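Local coordinates for protein putative tryptophan halogenase (Xanthomonas campestris pv. campestris, PDB 6Y1W) that is thought to act as a flavin-dependent halogenase of the tryptophan halogenase family, using reduced FAD to halogenate an aromatic substrate, at residues F173-S178 against V183-G188; I75-F80 against M159-H164; I358-Q363 against N378-E383. All blocks are in the same frame, centred on the assembly; numbering follows the deposited sequence.

Contact 1 (F173-S178 against V183-G188); sequences FLRRFS and VQRIEG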
loop_
_atom_site.group_PDB
_atom_site.type_symbol
_atom_site.label_atom_id
_atom_site.label_comp_id
_atom_site.label_asym_id
_atom_site.label_seq_id
_atom_site.Cartn_x
_atom_site.Cartn_y
_atom_site.Cartn_z
ATOM N N PHE A 173 3.935 -18.025 27.741
ATOM C CA PHE A 173 2.505 -17.959 27.449
ATOM C C PHE A 173 2.214 -18.553 26.078
ATOM O O PHE A 173 1.290 -19.364 25.920
ATOM C CB PHE A 173 2.045 -16.491 27.553
ATOM C CG PHE A 173 0.620 -16.256 27.187
ATOM C CD1 PHE A 173 -0.385 -16.305 28.163
ATOM C CD2 PHE A 173 0.273 -15.907 25.905
ATOM C CE1 PHE A 173 -1.725 -16.043 27.809
ATOM C CE2 PHE A 173 -1.070 -15.669 25.551
ATOM C CZ PHE A 173 -2.051 -15.727 26.504
ATOM N N LEU A 174 3.040 -18.223 25.090
ATOM C CA LEU A 174 2.828 -18.775 23.756
ATOM C C LEU A 174 3.149 -20.249 23.688
ATOM O O LEU A 174 2.575 -20.959 22.848
ATOM C CB LEU A 174 3.667 -18.031 22.724
ATOM C CG LEU A 174 3.305 -16.556 22.556
ATOM C CD1 LEU A 174 4.435 -15.853 21.801
ATOM C CD2 LEU A 174 1.979 -16.394 21.812
ATOM N N ARG A 175 4.090 -20.716 24.516
ATOM C CA ARG A 175 4.368 -22.146 24.553
ATOM C C ARG A 175 3.141 -22.906 25.034
ATOM O O ARG A 175 2.780 -23.951 24.473
ATOM C CB ARG A 175 5.539 -22.443 25.489
ATOM C CG ARG A 175 5.703 -23.951 25.724
ATOM C CD ARG A 175 7.009 -24.230 26.506
ATOM N NE ARG A 175 6.907 -25.542 27.128
ATOM C CZ ARG A 175 7.773 -25.985 28.042
ATOM N NH1 ARG A 175 8.806 -25.246 28.400
ATOM N NH2 ARG A 175 7.602 -27.200 28.583
ATOM N N ARG A 176 2.510 -22.404 26.096
ATOM C CA ARG A 176 1.289 -23.028 26.613
ATOM C C ARG A 176 0.201 -23.050 25.549
ATOM O O ARG A 176 -0.445 -24.077 25.303
ATOM C CB ARG A 176 0.792 -22.264 27.835
ATOM C CG ARG A 176 1.612 -22.452 29.084
ATOM C CD ARG A 176 0.964 -21.725 30.285
ATOM N NE ARG A 176 1.966 -21.039 31.104
ATOM C CZ ARG A 176 2.842 -21.669 31.885
ATOM N NH1 ARG A 176 2.839 -22.996 31.953
ATOM N NH2 ARG A 176 3.724 -20.975 32.597
ATOM N N PHE A 177 -0.007 -21.911 24.904
ATOM C CA PHE A 177 -0.960 -21.830 23.788
ATOM C C PHE A 177 -0.660 -22.865 22.696
ATOM O O PHE A 177 -1.567 -23.548 22.194
ATOM C CB PHE A 177 -0.895 -20.390 23.268
ATOM C CG PHE A 177 -1.800 -20.064 22.084
ATOM C CD1 PHE A 177 -1.375 -20.334 20.769
ATOM C CD2 PHE A 177 -3.025 -19.434 22.248
ATOM C CE1 PHE A 177 -2.154 -19.996 19.665
ATOM C CE2 PHE A 177 -3.826 -19.101 21.117
ATOM C CZ PHE A 177 -3.390 -19.381 19.837
ATOM N N SER A 178 0.606 -22.958 22.298
ATOM C CA SER A 178 1.036 -23.833 21.210
ATOM C C SER A 178 0.870 -25.310 21.552
ATOM O O SER A 178 0.448 -26.102 20.705
ATOM C CB SER A 178 2.507 -23.561 20.881
ATOM O OG SER A 178 2.710 -22.206 20.448
ATOM N N VAL A 183 1.578 -28.801 19.339
ATOM C CA VAL A 183 3.007 -28.693 19.042
ATOM C C VAL A 183 3.768 -29.621 19.974
ATOM O O VAL A 183 3.502 -29.670 21.187
ATOM C CB VAL A 183 3.494 -27.243 19.212
ATOM C CG1 VAL A 183 5.025 -27.155 19.062
ATOM C CG2 VAL A 183 2.831 -26.355 18.165
ATOM N N GLN A 184 4.703 -30.382 19.408
ATOM C CA GLN A 184 5.541 -31.294 20.166
ATOM C C GLN A 184 6.838 -30.573 20.513
ATOM O O GLN A 184 7.575 -30.181 19.607
ATOM C CB GLN A 184 5.848 -32.543 19.338
ATOM C CG GLN A 184 6.842 -33.478 20.033
ATOM C CD GLN A 184 7.193 -34.713 19.205
ATOM O OE1 GLN A 184 7.813 -35.647 19.715
ATOM N NE2 GLN A 184 6.807 -34.717 17.922
ATOM N N ARG A 185 7.123 -30.415 21.806
ATOM C CA ARG A 185 8.355 -29.767 22.243
ATOM C C ARG A 185 9.398 -30.838 22.537
ATOM O O ARG A 185 9.092 -31.835 23.199
ATOM C CB ARG A 185 8.117 -28.904 23.479
ATOM C CG ARG A 185 9.371 -28.193 23.953
ATOM C CD ARG A 185 9.079 -27.428 25.228
ATOM N NE ARG A 185 10.254 -26.738 25.751
ATOM C CZ ARG A 185 11.039 -27.183 26.727
ATOM N NH1 ARG A 185 10.805 -28.363 27.307
ATOM N NH2 ARG A 185 12.073 -26.448 27.115
ATOM N N ILE A 186 10.603 -30.667 21.992
ATOM C CA ILE A 186 11.737 -31.545 22.281
ATOM C C ILE A 186 12.838 -30.683 22.896
ATOM O O ILE A 186 13.284 -29.706 22.280
ATOM C CB ILE A 186 12.242 -32.273 21.022
ATOM C CG1 ILE A 186 11.115 -33.091 20.372
ATOM C CG2 ILE A 186 13.452 -33.166 21.350
ATOM C CD1 ILE A 186 11.549 -33.862 19.144
ATOM N N GLU A 187 13.228 -30.993 24.138
ATOM C CA GLU A 187 14.265 -30.234 24.829
ATOM C C GLU A 187 15.621 -30.802 24.438
ATOM O O GLU A 187 15.796 -32.026 24.387
ATOM C CB GLU A 187 14.097 -30.293 26.349
ATOM C CG GLU A 187 14.938 -29.252 27.122
ATOM C CD GLU A 187 16.426 -29.600 27.220
ATOM O OE1 GLU A 187 16.759 -30.807 27.260
ATOM O OE2 GLU A 187 17.267 -28.663 27.264
ATOM N N GLY A 188 16.551 -29.934 24.089
ATOM C CA GLY A 188 17.873 -30.428 23.770
ATOM C C GLY A 188 18.659 -29.470 22.909
ATOM O O GLY A 188 18.199 -28.387 22.542
#
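Arg-175 on helix 167-180 lays its guanidinium flat on that of Arg-185, where the helix passes through a short turn into strand 184-195, part of the mixed sheet that forms the Rossmann-type FAD-binding fold of this family. The turn is the buried end. Val-183 N donates to Ser-178 O at 3.2 Å, an almost straight bond of 167°, and Val-183 CG2 lies 3.9 Å from Ser-178 CB. A small serine suits this spot against Ala-33 of helix 25-39, because its hydroxyl turns back on its own helix: Ser-178 OG donates to Leu-174 O at 2.7 Å, while Ser-178 N reaches the same oxygen from the opposite face.

The arginine end packs just as closely but is partly exposed. The two extended chains run at a slant to each other and overlap where the guanidinium planes of Arg-175 and Arg-185 stack, 4° from parallel. Glu-179, paired with Arg-175, and Glu-49 and Asp-51, paired with Arg-185, supply the acids that balance the two cations, leaving the faces of the guanidinium groups to stack. Arginine fits here since its flat group can stack through a face while its N-H groups reach acids. The overlap is offset along the chain, with Arg-185 CD 3.4 Å from Arg-175 CZ and Arg-175 NH1 over the centre of the Arg-185 guanidinium.

Contact 2 (I75-F80 against M159-H164); sequences IDEAQF and MNYAYH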
loop_
_atom_site.group_PDB
_atom_site.type_symbol
_atom_site.label_atom_id
_atom_site.label_comp_id
_atom_site.label_asym_id
_atom_site.label_seq_id
_atom_site.Cartn_x
_atom_site.Cartn_y
_atom_site.Cartn_z
ATOM N N ILE A 75 -6.120 -14.662 20.938
ATOM C CA ILE A 75 -5.529 -14.525 22.258
ATOM C C ILE A 75 -6.189 -13.348 22.937
ATOM O O ILE A 75 -6.272 -12.270 22.342
ATOM C CB ILE A 75 -4.005 -14.327 22.153
ATOM C CG1 ILE A 75 -3.382 -15.665 21.797
ATOM C CG2 ILE A 75 -3.412 -13.703 23.476
ATOM C CD1 ILE A 75 -1.888 -15.559 21.487
ATOM N N ASP A 76 -6.716 -13.570 24.153
ATOM C CA ASP A 76 -7.394 -12.523 24.910
ATOM C C ASP A 76 -6.389 -11.519 25.460
ATOM O O ASP A 76 -5.440 -11.898 26.160
ATOM C CB ASP A 76 -8.180 -13.155 26.075
ATOM C CG ASP A 76 -8.879 -12.116 26.919
ATOM O OD1 ASP A 76 -9.880 -11.532 26.434
ATOM O OD2 ASP A 76 -8.411 -11.829 28.043
ATOM N N GLU A 77 -6.641 -10.232 25.207
ATOM C CA GLU A 77 -5.657 -9.206 25.560
ATOM C C GLU A 77 -5.427 -9.119 27.065
ATOM O O GLU A 77 -4.274 -9.128 27.523
ATOM C CB GLU A 77 -6.096 -7.857 25.018
ATOM C CG GLU A 77 -5.129 -6.762 25.413
ATOM C CD GLU A 77 -5.555 -5.410 24.887
ATOM O OE1 GLU A 77 -6.513 -4.842 25.448
ATOM O OE2 GLU A 77 -4.946 -4.954 23.875
ATOM N N ALA A 78 -6.503 -9.077 27.874
ATOM C CA ALA A 78 -6.290 -8.942 29.315
ATOM C C ALA A 78 -5.547 -10.155 29.896
ATOM O O ALA A 78 -4.697 -9.995 30.780
ATOM C CB ALA A 78 -7.628 -8.699 30.037
ATOM N N GLN A 79 -5.842 -11.370 29.410
ATOM C CA GLN A 79 -5.161 -12.565 29.907
ATOM C C GLN A 79 -3.685 -12.545 29.541
ATOM O O GLN A 79 -2.811 -12.793 30.386
ATOM C CB GLN A 79 -5.866 -13.796 29.332
ATOM C CG GLN A 79 -5.246 -15.134 29.559
ATOM C CD GLN A 79 -5.899 -16.164 28.624
ATOM O OE1 GLN A 79 -5.222 -16.961 27.985
ATOM N NE2 GLN A 79 -7.224 -16.099 28.508
ATOM N N PHE A 80 -3.395 -12.197 28.278
ATOM C CA PHE A 80 -2.015 -12.062 27.827
ATOM C C PHE A 80 -1.258 -11.015 28.657
ATOM O O PHE A 80 -0.122 -11.249 29.070
ATOM C CB PHE A 80 -2.030 -11.701 26.326
ATOM C CG PHE A 80 -0.952 -10.725 25.932
ATOM C CD1 PHE A 80 0.401 -11.122 25.960
ATOM C CD2 PHE A 80 -1.274 -9.432 25.554
ATOM C CE1 PHE A 80 1.411 -10.227 25.620
ATOM C CE2 PHE A 80 -0.263 -8.523 25.209
ATOM C CZ PHE A 80 1.055 -8.911 25.266
ATOM N N MET A 159 -8.246 4.833 20.432
ATOM C CA MET A 159 -6.914 4.974 21.021
ATOM C C MET A 159 -6.001 3.957 20.350
ATOM O O MET A 159 -6.320 2.762 20.325
ATOM C CB MET A 159 -6.955 4.721 22.533
ATOM C CG MET A 159 -7.213 5.960 23.404
ATOM S SD MET A 159 -5.799 7.074 23.467
ATOM C CE MET A 159 -4.560 5.837 23.457
ATOM N N ASN A 160 -4.889 4.423 19.771
ATOM C CA ASN A 160 -3.910 3.539 19.155
ATOM C C ASN A 160 -2.793 3.239 20.146
ATOM O O ASN A 160 -2.260 4.173 20.760
ATOM C CB ASN A 160 -3.346 4.206 17.902
ATOM C CG ASN A 160 -4.421 4.371 16.843
ATOM O OD1 ASN A 160 -4.761 3.406 16.174
ATOM N ND2 ASN A 160 -5.015 5.560 16.751
ATOM N N TYR A 161 -2.460 1.955 20.323
ATOM C CA TYR A 161 -1.592 1.593 21.444
ATOM C C TYR A 161 -0.926 0.252 21.168
ATOM O O TYR A 161 -1.304 -0.493 20.250
ATOM C CB TYR A 161 -2.377 1.499 22.776
ATOM C CG TYR A 161 -3.357 0.336 22.784
ATOM C CD1 TYR A 161 -4.675 0.498 22.313
ATOM C CD2 TYR A 161 -2.978 -0.915 23.256
ATOM C CE1 TYR A 161 -5.537 -0.575 22.258
ATOM C CE2 TYR A 161 -3.868 -2.001 23.217
ATOM C CZ TYR A 161 -5.149 -1.798 22.738
ATOM O OH TYR A 161 -6.047 -2.847 22.681
ATOM N N ALA A 162 0.085 -0.052 21.998
ATOM C CA ALA A 162 0.694 -1.378 22.034
ATOM C C ALA A 162 1.086 -1.664 23.487
ATOM O O ALA A 162 0.433 -1.138 24.403
ATOM C CB ALA A 162 1.895 -1.468 21.092
ATOM N N TYR A 163 2.150 -2.450 23.722
ATOM C CA TYR A 163 2.436 -2.963 25.063
ATOM C C TYR A 163 3.909 -2.844 25.418
ATOM O O TYR A 163 4.791 -2.900 24.559
ATOM C CB TYR A 163 2.089 -4.457 25.178
ATOM C CG TYR A 163 0.753 -4.824 24.549
ATOM C CD1 TYR A 163 -0.421 -4.519 25.199
ATOM C CD2 TYR A 163 0.719 -5.477 23.328
ATOM C CE1 TYR A 163 -1.660 -4.861 24.632
ATOM C CE2 TYR A 163 -0.510 -5.824 22.729
ATOM C CZ TYR A 163 -1.681 -5.538 23.410
ATOM O OH TYR A 163 -2.855 -5.908 22.779
ATOM N N HIS A 164 4.166 -2.763 26.718
ATOM C CA HIS A 164 5.451 -3.119 27.284
ATOM C C HIS A 164 5.260 -4.479 27.931
ATOM O O HIS A 164 4.302 -4.651 28.685
ATOM C CB HIS A 164 5.861 -2.085 28.349
ATOM C CG HIS A 164 5.900 -0.668 27.838
ATOM N ND1 HIS A 164 4.979 0.290 28.234
ATOM C CD2 HIS A 164 6.713 -0.057 26.929
ATOM C CE1 HIS A 164 5.259 1.442 27.638
ATOM N NE2 HIS A 164 6.296 1.253 26.832
#
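The backbones of Glu-77 and Tyr-163 stay well apart, their CA atoms 10.2 Å from each other, so the first turn of helix 77-83 meets strand 162-166 and the residue leading into it through long side chains. That strand is the middle one of a three-stranded antiparallel sheet, and the helix start is capped by Asp-76, whose OD2 accepts from Gln-79 N at 2.9 Å.

Glu-77 reaches across with CG anti to the backbone N (chi1 178°) and an extended chain. Its OE2 takes two phenol hydrogens: Tyr-161 OH, 2.7 Å away, comes to the syn lone pair of OE2, and Tyr-163 OH, at 2.5 Å from OE2, to the anti one. The carboxylate stands almost upright to the Tyr-163 ring, the planes 85° apart. Tyrosine suits both places, joining a rigid hydrophobic ring to a donor at its far end. Beside this polar group, Phe-80 completes a T-shaped pair: its edge points at the face of Tyr-163, with Phe-80 CE2 over the ring centre, which limits the turning of that ring.

The other oxygen, Glu-77 OE1, is hydrogen-bonded to His-153 NE2 and Tyr-499 OH, so both oxygens are engaged. Two phenols donating to one oxygen would be expected to spread its negative charge and favour the ionised carboxylate, while holding in position the hydroxyl of Tyr-163, whose side chain lies about 6 Å from that of Lys-89, the predicted active-site lysine.

Contact 3 (I358-Q363 against N378-E383); sequences IVRLLQ and NRQAAE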
loop_
_atom_site.group_PDB
_atom_site.type_symbol
_atom_site.label_atom_id
_atom_site.label_comp_id
_atom_site.label_asym_id
_atom_site.label_seq_id
_atom_site.Cartn_x
_atom_site.Cartn_y
_atom_site.Cartn_z
ATOM N N ILE A 358 6.226 -14.422 10.214
ATOM C CA ILE A 358 5.278 -15.519 10.459
ATOM C C ILE A 358 4.007 -15.322 9.631
ATOM O O ILE A 358 3.521 -16.244 8.947
ATOM C CB ILE A 358 4.936 -15.586 11.964
ATOM C CG1 ILE A 358 6.151 -15.988 12.785
ATOM C CG2 ILE A 358 3.730 -16.558 12.204
ATOM C CD1 ILE A 358 5.986 -15.690 14.294
ATOM N N VAL A 359 3.412 -14.136 9.735
ATOM C CA VAL A 359 2.171 -13.853 9.031
ATOM C C VAL A 359 2.385 -13.971 7.531
ATOM O O VAL A 359 1.552 -14.539 6.812
ATOM C CB VAL A 359 1.639 -12.460 9.420
ATOM C CG1 VAL A 359 0.452 -12.038 8.486
ATOM C CG2 VAL A 359 1.161 -12.502 10.868
ATOM N N ARG A 360 3.511 -13.467 7.033
ATOM C CA ARG A 360 3.763 -13.590 5.600
ATOM C C ARG A 360 3.898 -15.048 5.198
ATOM O O ARG A 360 3.395 -15.448 4.141
ATOM C CB ARG A 360 5.022 -12.827 5.196
ATOM C CG ARG A 360 5.150 -12.693 3.673
ATOM C CD ARG A 360 6.503 -12.103 3.302
ATOM N NE ARG A 360 6.725 -10.848 4.031
ATOM C CZ ARG A 360 7.656 -10.670 4.963
ATOM N NH1 ARG A 360 8.491 -11.645 5.317
ATOM N NH2 ARG A 360 7.737 -9.479 5.559
ATOM N N LEU A 361 4.554 -15.862 6.046
ATOM C CA LEU A 361 4.687 -17.296 5.750
ATOM C C LEU A 361 3.317 -17.954 5.705
ATOM O O LEU A 361 3.036 -18.785 4.829
ATOM C CB LEU A 361 5.533 -17.984 6.818
ATOM C CG LEU A 361 5.734 -19.510 6.656
ATOM C CD1 LEU A 361 6.244 -19.922 5.260
ATOM C CD2 LEU A 361 6.723 -20.026 7.745
ATOM N N LEU A 362 2.461 -17.640 6.693
ATOM C CA LEU A 362 1.138 -18.264 6.698
ATOM C C LEU A 362 0.320 -17.826 5.478
ATOM O O LEU A 362 -0.483 -18.611 4.938
ATOM C CB LEU A 362 0.419 -17.934 8.012
ATOM C CG LEU A 362 1.060 -18.673 9.190
ATOM C CD1 LEU A 362 0.388 -18.275 10.526
ATOM C CD2 LEU A 362 1.037 -20.190 8.996
ATOM N N GLN A 363 0.501 -16.587 5.028
ATOM C CA GLN A 363 -0.216 -16.142 3.834
ATOM C C GLN A 363 0.318 -16.760 2.550
ATOM O O GLN A 363 -0.367 -16.689 1.525
ATOM C CB GLN A 363 -0.171 -14.608 3.743
ATOM C CG GLN A 363 -1.051 -13.988 4.800
ATOM C CD GLN A 363 -0.997 -12.508 4.798
ATOM O OE1 GLN A 363 0.040 -11.926 4.523
ATOM N NE2 GLN A 363 -2.100 -11.874 5.170
ATOM N N ASN A 378 10.809 -13.379 -0.243
ATOM C CA ASN A 378 12.059 -12.653 -0.006
ATOM C C ASN A 378 11.944 -11.219 -0.466
ATOM O O ASN A 378 12.462 -10.316 0.193
ATOM C CB ASN A 378 13.207 -13.353 -0.731
ATOM C CG ASN A 378 13.618 -14.602 -0.024
ATOM O OD1 ASN A 378 13.496 -14.689 1.215
ATOM N ND2 ASN A 378 14.093 -15.601 -0.780
ATOM N N ARG A 379 11.249 -10.987 -1.582
ATOM C CA ARG A 379 11.109 -9.614 -2.093
ATOM C C ARG A 379 10.358 -8.726 -1.108
ATOM O O ARG A 379 10.752 -7.575 -0.852
ATOM C CB ARG A 379 10.387 -9.642 -3.438
ATOM C CG ARG A 379 10.473 -8.339 -4.203
ATOM C CD ARG A 379 9.368 -8.268 -5.258
ATOM N NE ARG A 379 8.185 -7.642 -4.691
ATOM C CZ ARG A 379 6.999 -8.226 -4.653
ATOM N NH1 ARG A 379 6.865 -9.430 -5.168
ATOM N NH2 ARG A 379 5.956 -7.610 -4.105
ATOM N N GLN A 380 9.251 -9.238 -0.572
ATOM C CA GLN A 380 8.464 -8.479 0.389
ATOM C C GLN A 380 9.267 -8.243 1.653
ATOM O O GLN A 380 9.278 -7.127 2.186
ATOM C CB GLN A 380 7.170 -9.225 0.717
ATOM C CG GLN A 380 6.155 -9.354 -0.412
ATOM C CD GLN A 380 4.831 -9.899 0.110
ATOM O OE1 GLN A 380 4.512 -9.756 1.304
ATOM N NE2 GLN A 380 4.056 -10.528 -0.768
ATOM N N ALA A 381 9.971 -9.269 2.120
ATOM C CA ALA A 381 10.763 -9.105 3.341
ATOM C C ALA A 381 11.824 -8.030 3.156
ATOM O O ALA A 381 12.028 -7.186 4.042
ATOM C CB ALA A 381 11.441 -10.423 3.720
ATOM N N ALA A 382 12.514 -8.065 2.015
ATOM C CA ALA A 382 13.586 -7.107 1.755
ATOM C C ALA A 382 13.051 -5.678 1.690
ATOM O O ALA A 382 13.642 -4.759 2.268
ATOM C CB ALA A 382 14.309 -7.488 0.459
ATOM N N GLU A 383 11.920 -5.475 1.024
ATOM C CA GLU A 383 11.351 -4.132 0.933
ATOM C C GLU A 383 10.920 -3.628 2.298
ATOM O O GLU A 383 11.147 -2.460 2.636
ATOM C CB GLU A 383 10.175 -4.115 -0.046
ATOM C CG GLU A 383 10.678 -4.068 -1.481
ATOM C CD GLU A 383 9.649 -4.414 -2.526
ATOM O OE1 GLU A 383 8.454 -4.518 -2.193
ATOM O OE2 GLU A 383 10.060 -4.581 -3.697
#
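Arg-360 of helix 350-363 is the residue that crosses to helix 371-397, where it covers Gln-380 and Ala-381. Two residues earlier, Ile-358 packs on Met-30 and Ala-34 of helix 25-39, as befits a branched apolar side chain in the core. At Arg-360 the chain sets out with CG anti to the backbone N, chi1 -168°, and then bends at chi3, -53°, which brings the guanidinium down against the neighbouring helix. The stem and NE run alongside Gln-380 in the opposite direction: Arg-360 CD is 3.7 Å from Gln-380 OE1, and Arg-360 NE lies 3.7 Å from Gln-380 CB. The guanidinium and amide planes stand 82° apart.

Farther out, one face of the guanidinium rests on the backbone of the second helix, with Ala-381 CA 3.6 Å above its plane and offset toward the rim; Arg-360 NH1 is also 3.6 Å from Ala-381 CB. The contact thus joins two helices consecutive in the chain, 350-363 and 371-397, through one arginine laid over the second, and it relies on van der Waals contact. Alanine fits because its methyl group leaves the flat cation room to lie close to the helix. The charge is met by a cation-pi contact with Tyr-377 and a long, weak ion pair with Glu-384, while the Gln-380 amide nitrogen is bonded to Glu-376.

Beyond Arg-360 the helix reaches the second subunit, where Leu-362 packs on Trp-116 of that subunit and Gln-363, with an amide able to donate at the boundary, bonds through NE2 to Trp-116 O.

Contacts 1 and 2 are joined along the chain, strand 162-166 of contact 2 leading into helix 167-180 of contact 1. Their centres are 22 Å apart, yet side chains meet between them: Phe-177 CE2 lies 3.5 Å from Ile-75 CG1, and Phe-173 CE2 3.7 Å from Ile-75 CG2. Contact 3 stands apart, its centre about 24 Å from the centre of each of the others, although helix 25-39 touches both contact 1 and contact 3. Contact 1 lies near the predicted FAD site, with Gly-188 touching a bound meso-2,3-butanediol and the Arg-185 side chain about 7 Å from that of Gly-24. Contact 2 lies nearer the predicted catalytic lysine, and contact 3 adjoins the second subunit.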